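Local atomic coordinates of small archaeal modifier protein 1 (Haloferax volcanii DS2, PDB entry 4HRO), a protein that is attached covalently through its C-terminal glycine to lysines of target proteins and also carries sulfur for molybdenum cofactor biosynthesis. Residues K7-L12 / A82-V87. Residues are numbered along the deposited sequence; the frame is centred on the assembly and turned at random.
Sequences KLFADL and ALFPPV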
loop_
_atom_site.group_PDB
_atom_site.type_symbol
_atom_site.label_atom_id
_atom_site.label_comp_id
_atom_site.label_asym_id
_atom_site.label_seq_id
_atom_site.Cartn_x
_atom_site.Cartn_y
_atom_site.Cartn_z
ATOM N N LYS A 7 2.188 0.560 6.712
ATOM C CA LYS A 7 1.627 -0.190 7.820
ATOM C C LYS A 7 0.443 -0.991 7.341
ATOM O O LYS A 7 -0.378 -0.503 6.552
ATOM C CB LYS A 7 1.213 0.739 8.953
ATOM C CG LYS A 7 2.374 1.014 9.883
ATOM C CD LYS A 7 1.956 1.824 11.071
ATOM C CE LYS A 7 2.944 1.671 12.201
ATOM N NZ LYS A 7 2.601 2.577 13.304
ATOM N N LEU A 8 0.393 -2.237 7.811
ATOM C CA LEU A 8 -0.642 -3.198 7.453
ATOM C C LEU A 8 -1.360 -3.663 8.715
ATOM O O LEU A 8 -0.778 -3.690 9.796
ATOM C CB LEU A 8 -0.009 -4.425 6.798
ATOM C CG LEU A 8 0.862 -4.179 5.568
ATOM C CD1 LEU A 8 1.462 -5.515 5.099
ATOM C CD2 LEU A 8 0.136 -3.457 4.477
ATOM N N PHE A 9 -2.613 -4.081 8.549
ATOM C CA PHE A 9 -3.498 -4.408 9.657
ATOM C C PHE A 9 -4.242 -5.695 9.388
ATOM O O PHE A 9 -4.507 -6.060 8.234
ATOM C CB PHE A 9 -4.456 -3.237 9.925
ATOM C CG PHE A 9 -3.724 -1.991 10.278
ATOM C CD1 PHE A 9 -3.407 -1.724 11.597
ATOM C CD2 PHE A 9 -3.256 -1.151 9.300
ATOM C CE1 PHE A 9 -2.661 -0.613 11.931
ATOM C CE2 PHE A 9 -2.504 -0.035 9.628
ATOM C CZ PHE A 9 -2.195 0.224 10.932
ATOM N N ALA A 10 -4.562 -6.382 10.481
ATOM C CA ALA A 10 -5.412 -7.557 10.474
ATOM C C ALA A 10 -4.886 -8.576 9.454
ATOM O O ALA A 10 -3.704 -8.933 9.473
ATOM C CB ALA A 10 -6.897 -7.167 10.237
ATOM N N ASP A 11 -5.741 -9.060 8.564
ATOM C CA ASP A 11 -5.330 -10.114 7.642
ATOM C C ASP A 11 -4.218 -9.692 6.682
ATOM O O ASP A 11 -3.450 -10.537 6.204
ATOM C CB ASP A 11 -6.547 -10.635 6.858
ATOM C CG ASP A 11 -7.350 -9.537 6.161
ATOM O OD1 ASP A 11 -7.823 -8.585 6.832
ATOM O OD2 ASP A 11 -7.552 -9.665 4.934
ATOM N N LEU A 12 -4.138 -8.409 6.358
ATOM C CA LEU A 12 -3.067 -7.947 5.478
ATOM C C LEU A 12 -1.694 -8.091 6.150
ATOM O O LEU A 12 -0.735 -8.553 5.531
ATOM C CB LEU A 12 -3.325 -6.505 5.045
ATOM C CG LEU A 12 -4.676 -6.262 4.357
ATOM C CD1 LEU A 12 -4.861 -4.796 3.996
ATOM C CD2 LEU A 12 -4.842 -7.143 3.129
ATOM N N ALA A 82 -0.622 3.698 4.923
ATOM C CA ALA A 82 -1.357 2.687 5.692
ATOM C C ALA A 82 -2.394 2.020 4.815
ATOM O O ALA A 82 -3.055 2.678 3.994
ATOM C CB ALA A 82 -2.013 3.287 6.931
ATOM N N LEU A 83 -2.557 0.719 5.007
ATOM C CA LEU A 83 -3.481 -0.081 4.244
ATOM C C LEU A 83 -4.373 -0.848 5.207
ATOM O O LEU A 83 -3.902 -1.762 5.918
ATOM C CB LEU A 83 -2.704 -1.048 3.355
ATOM C CG LEU A 83 -3.490 -1.783 2.277
ATOM C CD1 LEU A 83 -4.049 -0.821 1.262
ATOM C CD2 LEU A 83 -2.623 -2.810 1.573
ATOM N N PHE A 84 -5.655 -0.481 5.234
ATOM C CA PHE A 84 -6.632 -1.148 6.082
ATOM C C PHE A 84 -7.594 -1.937 5.224
ATOM O O PHE A 84 -8.110 -1.431 4.233
ATOM C CB PHE A 84 -7.453 -0.132 6.896
ATOM C CG PHE A 84 -6.685 0.581 7.969
ATOM C CD1 PHE A 84 -6.604 0.046 9.233
ATOM C CD2 PHE A 84 -6.101 1.808 7.735
ATOM C CE1 PHE A 84 -5.929 0.699 10.239
ATOM C CE2 PHE A 84 -5.420 2.463 8.737
ATOM C CZ PHE A 84 -5.341 1.907 9.988
ATOM N N PRO A 85 -7.892 -3.171 5.634
ATOM C CA PRO A 85 -8.979 -3.881 4.976
ATOM C C PRO A 85 -10.336 -3.210 5.262
ATOM O O PRO A 85 -10.449 -2.344 6.122
ATOM C CB PRO A 85 -8.879 -5.289 5.557
ATOM C CG PRO A 85 -8.304 -5.080 6.915
ATOM C CD PRO A 85 -7.394 -3.879 6.826
ATOM N N PRO A 86 -11.378 -3.611 4.536
ATOM C CA PRO A 86 -12.706 -3.029 4.728
ATOM C C PRO A 86 -13.181 -3.084 6.176
ATOM O O PRO A 86 -12.942 -4.081 6.861
ATOM C CB PRO A 86 -13.598 -3.917 3.858
ATOM C CG PRO A 86 -12.700 -4.365 2.773
ATOM C CD PRO A 86 -11.360 -4.589 3.433
ATOM N N VAL A 87 -13.841 -2.021 6.619
ATOM C CA VAL A 87 -14.478 -2.017 7.931
ATOM C C VAL A 87 -15.739 -2.888 7.875
ATOM O O VAL A 87 -16.506 -2.821 6.921
ATOM C CB VAL A 87 -14.830 -0.589 8.376
ATOM C CG1 VAL A 87 -15.607 -0.618 9.677
ATOM C CG2 VAL A 87 -13.570 0.253 8.532
#
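Phe9 and Phe84 lay their rings one over the other in an offset stack, with planes only 11° apart and centroids separated by 4.1 Å. The overlap is uneven: Phe84 CE1 sits above the middle of the Phe9 ring, whereas Phe9 CD2 lies over the Phe84 ring nearer its rim, the two atoms being 3.4 Å apart. At the edge of the Phe9 ring, in its plane, the carbonyl Leu83 O approaches Phe9 CD2 at 3.5 Å; this oxygen is buried and finds no hydrogen-bond partner. With CG anti to the carbonyl carbon (chi1 -60°), Phe9 swings its ring back toward Ala82 and onto the Phe84 ring. Were Phe9 replaced by an alanine, the Phe84 ring would probably lose the stacking partner on one of its faces, and Leu83 O the ring edge beside it.

Beyond the rings, Leu12 CD1 enters between Leu83 and Pro85, 3.7 Å from Leu83 CG and 3.9 Å from Pro85 CD, its side chain crossing that of Leu83 at roughly a right angle. Pro85 also slides past Asp11, whose OD1 comes within 3.5 Å of Pro85 CG. The parallel register of Lys7 with Ala82 is seen in the 2.9 Å hydrogen bond from Leu83 N to Lys7 O (157° at the hydrogen), together with the backbone bond of Lys7 to Leu81.

Strands 2-8 and 80-84 are the adjacent parallel pair at the heart of a ubiquitin-like beta-grasp sheet; they diverge as the first gives way to helix 10-16 and the second to the tail leading to the C-terminal glycine that is joined to target lysines. Leu8 and Leu83 point side by side to the sheet face covered by helix 31-41, meeting Leu38, while strand 61-64 flanks 80-84 on its other edge, through backbone bonds of Ala82 with Leu63 and Phe84 with Asn61.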